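Local coordinates for B-type flagellar hook-associated protein 2 (Pseudomonas aeruginosa, PDB 5FHY) that caps the tip of the growing flagellar filament, where it promotes flagellin polymerisation and keeps exported subunits from leaking away unassembled, at residues G34-Q39 with I175-L180; N59-S64 with S84-A89; T45-A50 with G127-V132; P77-D82 with D93-A98. All blocks are in the same frame, centred on the assembly; numbering follows the deposited sequence.

Contact 1 (G34-Q39 with I175-L180); sequences GTYQIQ and ITVDGL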
# COMPACT_ATOMS: atom_id res chain seq x y z
N GLY B 34 42.27 7.75 -25.18
CA GLY B 34 43.24 6.67 -25.26
C GLY B 34 42.93 5.53 -24.31
O GLY B 34 42.09 5.65 -23.42
N THR B 35 43.61 4.41 -24.51
CA THR B 35 43.44 3.24 -23.67
C THR B 35 44.79 2.76 -23.17
O THR B 35 45.79 2.85 -23.88
CB THR B 35 42.73 2.11 -24.44
OG1 THR B 35 42.85 0.88 -23.70
CG2 THR B 35 43.34 1.93 -25.82
N TYR B 36 44.84 2.27 -21.94
CA TYR B 36 46.12 1.91 -21.34
C TYR B 36 46.02 0.63 -20.54
O TYR B 36 45.08 0.42 -19.77
CB TYR B 36 46.62 3.04 -20.43
CG TYR B 36 46.72 4.39 -21.11
CD1 TYR B 36 47.87 4.75 -21.82
CD2 TYR B 36 45.67 5.30 -21.05
CE1 TYR B 36 47.96 5.98 -22.44
CE2 TYR B 36 45.76 6.54 -21.67
CZ TYR B 36 46.91 6.87 -22.37
OH TYR B 36 47.02 8.09 -22.99
N GLN B 37 47.00 -0.25 -20.72
CA GLN B 37 47.08 -1.46 -19.93
C GLN B 37 48.01 -1.22 -18.75
O GLN B 37 49.18 -0.87 -18.92
CB GLN B 37 47.57 -2.63 -20.78
CG GLN B 37 46.61 -3.01 -21.90
CD GLN B 37 45.29 -3.53 -21.37
OE1 GLN B 37 44.30 -2.80 -21.32
NE2 GLN B 37 45.26 -4.80 -20.99
N ILE B 38 47.48 -1.42 -17.55
CA ILE B 38 48.20 -1.03 -16.35
C ILE B 38 48.40 -2.20 -15.40
O ILE B 38 47.47 -2.96 -15.12
CB ILE B 38 47.45 0.10 -15.61
CG1 ILE B 38 47.25 1.30 -16.53
CG2 ILE B 38 48.19 0.51 -14.35
CD1 ILE B 38 46.85 2.57 -15.81
N GLN B 39 49.63 -2.34 -14.91
CA GLN B 39 49.93 -3.30 -13.87
C GLN B 39 50.36 -2.53 -12.63
O GLN B 39 50.97 -1.47 -12.74
CB GLN B 39 51.03 -4.28 -14.30
CG GLN B 39 50.67 -5.19 -15.47
CD GLN B 39 51.78 -6.18 -15.80
OE1 GLN B 39 52.66 -6.44 -14.98
NE2 GLN B 39 51.73 -6.74 -17.01
N ILE B 175 54.67 0.80 -10.99
CA ILE B 175 53.60 0.47 -11.91
C ILE B 175 54.19 0.31 -13.30
O ILE B 175 55.33 0.68 -13.55
CB ILE B 175 52.49 1.54 -11.93
CG1 ILE B 175 53.03 2.85 -12.52
CG2 ILE B 175 51.94 1.80 -10.54
CD1 ILE B 175 52.02 3.98 -12.49
N THR B 176 53.41 -0.27 -14.20
CA THR B 176 53.78 -0.32 -15.61
C THR B 176 52.61 0.18 -16.43
O THR B 176 51.46 -0.16 -16.16
CB THR B 176 54.19 -1.74 -16.07
OG1 THR B 176 53.02 -2.57 -16.18
CG2 THR B 176 55.17 -2.38 -15.10
N VAL B 177 52.89 1.00 -17.43
CA VAL B 177 51.86 1.49 -18.33
C VAL B 177 52.23 1.09 -19.75
O VAL B 177 53.17 1.63 -20.32
CB VAL B 177 51.68 3.02 -18.24
CG1 VAL B 177 50.63 3.49 -19.24
CG2 VAL B 177 51.30 3.43 -16.82
N ASP B 178 51.47 0.15 -20.30
CA ASP B 178 51.74 -0.41 -21.62
C ASP B 178 53.15 -0.98 -21.73
O ASP B 178 53.76 -0.94 -22.79
CB ASP B 178 51.51 0.65 -22.70
CG ASP B 178 50.04 0.91 -22.94
OD1 ASP B 178 49.25 -0.03 -22.77
OD2 ASP B 178 49.68 2.05 -23.29
N GLY B 179 53.67 -1.49 -20.61
CA GLY B 179 54.99 -2.10 -20.59
C GLY B 179 56.06 -1.23 -19.97
O GLY B 179 57.13 -1.72 -19.58
N LEU B 180 55.79 0.07 -19.86
CA LEU B 180 56.79 1.00 -19.36
C LEU B 180 56.69 1.16 -17.85
O LEU B 180 55.64 1.48 -17.32
CB LEU B 180 56.64 2.36 -20.04
CG LEU B 180 56.64 2.31 -21.56
CD1 LEU B 180 56.48 3.70 -22.15
CD2 LEU B 180 57.91 1.64 -22.07
O HOH W 1 52.22 -2.03 -18.70
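The Tyr36 ring and the Asp178 carboxylate approach each other obliquely, their planes 31° apart, with OD2 of Asp178 3.6 Å from CD1 of Tyr36. Val177 reaches the same corner of the ring, its CG1 4.0 Å from Tyr36 CD1 and again on a slant. Lys48 of a second subunit adds a cation-pi contact to this ring and makes a long, weak ion pair with Asp178 OD2. The other carboxylate oxygen serves the strand itself. Gln37 N donates to Asp178 OD1 over 3.1 Å, meeting it from above the carboxylate plane at 45°. The side-chain amide of Gln37 lies nearly coplanar with that carboxylate, but its chain bends away at CG and OE1 is taken by Thr211 OG1 on the neighbouring strand. The setting is an antiparallel sheet in which strand 34-42 borders the beta hairpin 173-184, whose type I' turn runs from Val177 to Leu180. The strand pairing ends at this turn: Asp178 N donates to Gln37 O at 2.9 Å, almost straight, and farther along Gln39 and Thr176 form a hydrogen-bonded pair through both backbone bonds. Between them Ile38 and Val177 make a non-hydrogen-bonded pair, both on the face of Tyr36. On the reverse face Thr176 OG1 sits between its own backbone N and carbonyl carbon (chi1 73°), which brings it within 3.2 Å of Gln39 CB and 2.7 Å from a water that donates to Gln37 O.

Contact 2 (N59-S64 with S84-A89); sequences NAKFNS and SNNTLA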
# COMPACT_ATOMS: atom_id res chain seq x y z
N ASN B 59 59.30 1.02 36.22
CA ASN B 59 60.23 1.70 37.11
C ASN B 59 61.44 2.23 36.37
O ASN B 59 62.41 2.66 36.98
CB ASN B 59 60.68 0.77 38.24
CG ASN B 59 59.56 0.41 39.19
OD1 ASN B 59 58.69 1.23 39.49
ND2 ASN B 59 59.57 -0.82 39.69
N ALA B 60 61.38 2.19 35.04
CA ALA B 60 62.53 2.58 34.24
C ALA B 60 62.56 4.08 33.96
O ALA B 60 61.56 4.67 33.56
CB ALA B 60 62.54 1.80 32.92
N LYS B 61 63.72 4.68 34.19
CA LYS B 61 63.93 6.09 33.93
C LYS B 61 65.21 6.25 33.14
O LYS B 61 66.24 5.66 33.48
CB LYS B 61 63.97 6.91 35.23
CG LYS B 61 62.79 6.68 36.16
CD LYS B 61 62.40 7.98 36.85
CE LYS B 61 61.94 9.01 35.84
NZ LYS B 61 61.60 10.33 36.45
N PHE B 62 65.17 7.06 32.09
CA PHE B 62 66.30 7.17 31.18
C PHE B 62 67.40 8.12 31.66
O PHE B 62 67.13 9.12 32.32
CB PHE B 62 65.81 7.61 29.80
CG PHE B 62 64.99 6.57 29.09
CD1 PHE B 62 65.57 5.39 28.65
CD2 PHE B 62 63.64 6.77 28.84
CE1 PHE B 62 64.82 4.43 27.99
CE2 PHE B 62 62.89 5.82 28.18
CZ PHE B 62 63.48 4.65 27.76
N ASN B 63 68.64 7.78 31.33
CA ASN B 63 69.78 8.67 31.52
C ASN B 63 69.58 10.00 30.81
O ASN B 63 68.75 10.10 29.90
CB ASN B 63 71.06 8.01 31.02
CG ASN B 63 71.52 6.87 31.89
OD1 ASN B 63 71.08 6.73 33.04
ND2 ASN B 63 72.40 6.03 31.36
N SER B 64 70.34 11.01 31.21
CA SER B 64 70.25 12.32 30.58
C SER B 64 70.91 12.27 29.20
O SER B 64 71.77 11.42 28.95
CB SER B 64 70.92 13.39 31.45
OG SER B 64 70.95 14.65 30.82
N SER B 84 62.04 15.73 33.52
CA SER B 84 60.62 15.96 33.28
C SER B 84 60.04 15.01 32.24
O SER B 84 58.83 14.96 32.04
CB SER B 84 60.38 17.41 32.86
OG SER B 84 61.09 17.73 31.67
N ASN B 85 60.90 14.25 31.56
CA ASN B 85 60.44 13.42 30.45
C ASN B 85 61.23 12.12 30.24
O ASN B 85 61.04 11.45 29.23
CB ASN B 85 60.45 14.23 29.15
CG ASN B 85 61.82 14.79 28.80
OD1 ASN B 85 62.83 14.44 29.41
ND2 ASN B 85 61.86 15.66 27.80
N ASN B 86 62.11 11.78 31.17
CA ASN B 86 62.96 10.60 30.98
C ASN B 86 62.25 9.29 31.30
O ASN B 86 62.82 8.41 31.94
CB ASN B 86 64.24 10.73 31.81
CG ASN B 86 63.96 10.86 33.29
OD1 ASN B 86 62.87 11.25 33.69
ND2 ASN B 86 64.95 10.52 34.11
N THR B 87 61.02 9.16 30.82
CA THR B 87 60.31 7.89 30.83
C THR B 87 59.87 7.55 29.41
O THR B 87 59.98 8.38 28.52
CB THR B 87 59.08 7.93 31.76
OG1 THR B 87 58.25 9.03 31.38
CG2 THR B 87 59.50 8.10 33.20
N LEU B 88 59.39 6.33 29.21
CA LEU B 88 58.92 5.89 27.90
C LEU B 88 57.76 6.77 27.43
O LEU B 88 57.74 7.24 26.29
CB LEU B 88 58.48 4.42 27.92
CG LEU B 88 59.57 3.36 27.71
CD1 LEU B 88 60.45 3.23 28.94
CD2 LEU B 88 58.95 2.03 27.36
N ALA B 89 56.79 6.97 28.31
CA ALA B 89 55.63 7.81 28.03
C ALA B 89 56.05 9.26 27.86
O ALA B 89 55.38 10.05 27.18
CB ALA B 89 54.60 7.68 29.13
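Phe62 and Asn86 form the tight half of this contact, where the loop leading to strand 65-71 lies against the N-terminal end of helix 88-98, the helix side belonging to the region of the flagellin hook IN motif. Thr87 is the N-cap residue of that helix, with a weak bond from Gly90 N to its OG1, and Asn86 just before it is the centre of an inverse gamma turn. Asn86 grips Phe62 by two bonds. Its carbonyl O receives Phe62 N at 2.7 Å, the donor tilted from the carbonyl plane, while its ND2 donates to Phe62 O at 3.1 Å, with each partner close to the plane of the other's group. The side chain can return to the same residue because its CG stands between its own backbone N and carbonyl carbon (chi1 59°). The phenyl ring turns the other way, into the buried side. Thr87 O and Leu88 CA lie at its edge in plane, and Leu88 crosses it at about a right angle, while Leu145 also packs on the ring. Toward solvent the fit is slacker. The exposed Lys61, its chain bent twice, runs alongside Thr87 with CE 3.7 Å from Thr87 CG2, and its NZ makes a weak hydrogen bond to Asn86 OD1. At the buried end, Leu88 CD1 comes within 3.5 Å of Phe62 CZ.

Contact 3 (T45-A50 with G127-V132); sequences TSSKIA and GKDIKV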
# COMPACT_ATOMS: atom_id res chain seq x y z
N THR B 45 55.72 2.74 0.22
CA THR B 45 55.56 2.52 1.65
C THR B 45 56.25 3.59 2.48
O THR B 45 57.15 4.29 2.00
CB THR B 45 56.09 1.14 2.08
OG1 THR B 45 57.49 1.06 1.79
CG2 THR B 45 55.36 0.03 1.35
N SER B 46 55.82 3.73 3.73
CA SER B 46 56.43 4.67 4.66
C SER B 46 57.21 3.90 5.71
O SER B 46 57.15 2.68 5.76
CB SER B 46 55.37 5.57 5.30
OG SER B 46 54.43 4.81 6.04
N SER B 47 57.94 4.62 6.56
CA SER B 47 58.77 3.95 7.55
C SER B 47 58.02 3.73 8.85
O SER B 47 57.23 4.57 9.28
CB SER B 47 60.04 4.77 7.81
OG SER B 47 60.88 4.11 8.75
N LYS B 48 58.29 2.58 9.48
CA LYS B 48 57.73 2.25 10.78
C LYS B 48 58.72 1.34 11.49
O LYS B 48 59.01 0.23 11.02
CB LYS B 48 56.35 1.60 10.66
CG LYS B 48 55.75 1.15 11.99
CD LYS B 48 54.29 0.73 11.86
CE LYS B 48 53.74 0.21 13.18
NZ LYS B 48 52.32 -0.25 13.07
N ILE B 49 59.24 1.80 12.62
CA ILE B 49 60.27 1.06 13.33
C ILE B 49 59.88 0.79 14.77
O ILE B 49 58.96 1.40 15.30
CB ILE B 49 61.61 1.81 13.31
CG1 ILE B 49 61.55 3.03 14.24
CG2 ILE B 49 61.98 2.23 11.90
CD1 ILE B 49 62.88 3.71 14.45
N ALA B 50 60.61 -0.12 15.40
CA ALA B 50 60.41 -0.43 16.81
C ALA B 50 61.76 -0.43 17.50
O ALA B 50 62.68 -1.13 17.08
CB ALA B 50 59.72 -1.77 16.97
N GLY B 127 64.21 5.78 0.85
CA GLY B 127 65.12 6.56 1.68
C GLY B 127 64.49 7.39 2.78
O GLY B 127 65.20 8.03 3.56
N LYS B 128 63.17 7.38 2.86
CA LYS B 128 62.48 8.15 3.89
C LYS B 128 62.34 7.30 5.15
O LYS B 128 61.26 7.21 5.73
CB LYS B 128 61.11 8.65 3.41
CG LYS B 128 61.16 9.67 2.28
CD LYS B 128 61.30 8.99 0.94
CE LYS B 128 61.37 9.97 -0.21
NZ LYS B 128 61.58 9.24 -1.50
N ASP B 129 63.44 6.68 5.56
CA ASP B 129 63.44 5.84 6.76
C ASP B 129 63.59 6.71 8.01
O ASP B 129 64.23 7.76 7.96
CB ASP B 129 64.58 4.81 6.70
CG ASP B 129 64.35 3.74 5.64
OD1 ASP B 129 63.20 3.26 5.50
OD2 ASP B 129 65.32 3.38 4.95
N ILE B 130 63.01 6.26 9.12
CA ILE B 130 63.15 6.98 10.38
C ILE B 130 64.48 6.62 11.04
O ILE B 130 64.81 5.44 11.18
CB ILE B 130 61.99 6.66 11.35
CG1 ILE B 130 60.64 6.93 10.69
CG2 ILE B 130 62.11 7.49 12.63
CD1 ILE B 130 59.45 6.51 11.54
N LYS B 131 65.24 7.63 11.44
CA LYS B 131 66.53 7.41 12.08
C LYS B 131 66.58 8.08 13.45
O LYS B 131 66.07 9.18 13.63
CB LYS B 131 67.68 7.93 11.21
CG LYS B 131 69.07 7.70 11.79
CD LYS B 131 70.18 8.08 10.83
CE LYS B 131 71.52 7.55 11.32
NZ LYS B 131 72.66 7.87 10.41
N VAL B 132 67.19 7.39 14.41
CA VAL B 132 67.32 7.89 15.77
C VAL B 132 68.78 7.90 16.21
O VAL B 132 69.42 6.85 16.31
CB VAL B 132 66.50 7.06 16.77
CG1 VAL B 132 66.62 7.66 18.17
CG2 VAL B 132 65.04 6.98 16.34
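Ser47, Ile130 and Ile49 carry most of this contact, which joins two antiparallel sheets of the same chain: strand 48-50 is an inner strand of one, strand 130-136 an outermost strand, within this chain, of the other. All three side chains leave their backbones toward the opposite segment. The serine hydroxyl joins Ser47 to Ile130: Ile130 N donates to Ser47 OG at 3.0 Å, with an N-H...O angle of 161°. With OG anti to the backbone N (chi1 -178°), the hydroxyl extends across the gap and gives a buried amide its acceptor. The CB of Ser47 meanwhile lies 3.4 Å from Lys128 O, the carbonyl of a residue that is the centre of an inverse gamma turn. Ile130 lies along the serine, bringing CG1 to within 3.4 Å of Ser47 OG and CD1 to 3.7 Å of Ser47 O; Ile69 packs on it from its own sheet. Farther along, the contact is apolar and less close. Ile49 also touches Phe150, and its CD1 lies 4.3 Å from Ile130 CG2 and 4.4 Å from Val132 CG2.

Contact 4 (P77-D82 with D93-A98); sequences PAITVD and DAINQA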
# COMPACT_ATOMS: atom_id res chain seq x y z
N PRO B 77 63.34 18.62 15.56
CA PRO B 77 63.96 19.38 16.66
C PRO B 77 64.72 18.45 17.60
O PRO B 77 64.22 17.37 17.91
CB PRO B 77 62.76 20.02 17.37
CG PRO B 77 61.75 20.19 16.29
CD PRO B 77 61.94 19.04 15.33
N ALA B 78 65.91 18.86 18.02
CA ALA B 78 66.67 18.06 18.98
C ALA B 78 65.87 17.93 20.27
O ALA B 78 65.41 18.92 20.83
CB ALA B 78 68.02 18.70 19.24
N ILE B 79 65.72 16.70 20.74
CA ILE B 79 64.98 16.45 21.97
C ILE B 79 65.93 16.31 23.15
O ILE B 79 66.77 15.41 23.17
CB ILE B 79 64.10 15.19 21.87
CG1 ILE B 79 63.00 15.36 20.82
CG2 ILE B 79 63.49 14.86 23.23
CD1 ILE B 79 62.04 14.21 20.77
N THR B 80 65.77 17.17 24.14
CA THR B 80 66.56 17.09 25.35
C THR B 80 65.84 16.23 26.37
O THR B 80 64.68 16.48 26.71
CB THR B 80 66.84 18.48 25.96
OG1 THR B 80 67.62 19.26 25.05
CG2 THR B 80 67.59 18.35 27.28
N VAL B 81 66.52 15.20 26.86
CA VAL B 81 65.94 14.30 27.83
C VAL B 81 66.38 14.78 29.20
O VAL B 81 67.58 14.84 29.49
CB VAL B 81 66.36 12.84 27.62
CG1 VAL B 81 65.70 11.94 28.66
CG2 VAL B 81 66.02 12.38 26.21
N ASP B 82 65.42 15.13 30.04
CA ASP B 82 65.71 15.60 31.39
C ASP B 82 64.84 14.86 32.40
O ASP B 82 64.28 13.81 32.08
CB ASP B 82 65.51 17.11 31.50
CG ASP B 82 64.16 17.57 30.96
OD1 ASP B 82 63.13 16.94 31.28
OD2 ASP B 82 64.13 18.57 30.22
N ASP B 93 55.36 11.42 24.41
CA ASP B 93 54.72 12.73 24.36
C ASP B 93 55.58 13.73 23.61
O ASP B 93 55.07 14.57 22.87
CB ASP B 93 54.43 13.24 25.77
CG ASP B 93 53.39 12.41 26.49
OD1 ASP B 93 52.56 11.77 25.82
OD2 ASP B 93 53.40 12.40 27.74
N ALA B 94 56.90 13.65 23.81
CA ALA B 94 57.82 14.59 23.19
C ALA B 94 57.84 14.40 21.69
O ALA B 94 57.63 15.34 20.93
CB ALA B 94 59.22 14.42 23.76
N ILE B 95 58.09 13.16 21.28
CA ILE B 95 58.18 12.80 19.87
C ILE B 95 56.89 13.14 19.13
O ILE B 95 56.92 13.62 18.00
CB ILE B 95 58.49 11.30 19.69
CG1 ILE B 95 59.86 10.96 20.27
CG2 ILE B 95 58.46 10.91 18.22
CD1 ILE B 95 60.22 9.49 20.14
N ASN B 96 55.75 12.90 19.78
CA ASN B 96 54.45 13.18 19.17
C ASN B 96 54.31 14.66 18.84
O ASN B 96 53.62 15.02 17.88
CB ASN B 96 53.32 12.75 20.10
CG ASN B 96 53.09 11.26 20.11
OD1 ASN B 96 53.28 10.58 19.10
ND2 ASN B 96 52.68 10.73 21.26
N GLN B 97 54.94 15.50 19.65
CA GLN B 97 54.90 16.94 19.43
C GLN B 97 56.21 17.46 18.82
O GLN B 97 56.28 18.60 18.37
CB GLN B 97 54.55 17.68 20.72
CG GLN B 97 53.19 17.25 21.27
CD GLN B 97 52.51 18.32 22.11
OE1 GLN B 97 52.40 19.48 21.70
NE2 GLN B 97 52.02 17.93 23.29
N ALA B 98 57.26 16.65 18.87
CA ALA B 98 58.51 17.00 18.20
C ALA B 98 58.45 16.58 16.74
O ALA B 98 59.38 16.84 15.97
CB ALA B 98 59.70 16.35 18.89
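Ile79 meets Ala94, Ile95 and Ala98 where helix 88-98 lies over one face of the three-stranded antiparallel sheet 74-81, 65-71 and 130-136. Strand and helix are consecutive in the chain, and after the intervening loop the helix runs back over the strand it follows: the two short axes are 167° apart in direction and approach to 10.0 Å. This is an alpha-on-beta layer within the region of the flagellin hook IN motif, and across these segments it is held by apolar contact. The side chain of Ile79 starts from the strand with CB directed at the helix. From there CG1 goes anti to the carbonyl carbon (chi1 -65°) and comes 3.9 Å from Ala98 CB. The extended chain then carries CD1 against three residues of the helix, Ala94 (CB at 4.1 Å) and Ile95 (CG1 at 3.9 Å) and, a turn later, Ala98 (CB at 3.7 Å). Two of these three neighbours are alanines, whose short side chains let the isoleucine come close to the helix surface, whereas Ile95 crosses the Ile79 side chain at about a right angle and also touches Ile69 and Val104. Met91 adds to the packing round Ile79 one turn earlier in the helix. At the more exposed margin the Pro77 ring is directed at Ala98, with its CD 3.4 Å from Ala98 O.

In the fold
Contacts 2 and 4 are neighbours, their centres 12 Å apart, and share helix 88-98: contact 2 holds its beginning and contact 4 its later turns. They touch directly, with Asn85 ND2 3.1 Å from Thr80 O, a probable hydrogen bond, and Val81 packed on Asn86. Contact 3, centred about 17 Å from contact 4, reaches the same three-stranded sheet through strand 130-136. Contact 1 lies apart, its centre about 30 Å from that of contact 3 and 53 Å from that of contact 2, yet its chain loop encloses the other three. Between subunits, Lys48 of contact 3 meets Tyr36 of another copy. Ile49 and Asp178 each have a sodium ion about 10 Å from the side chain.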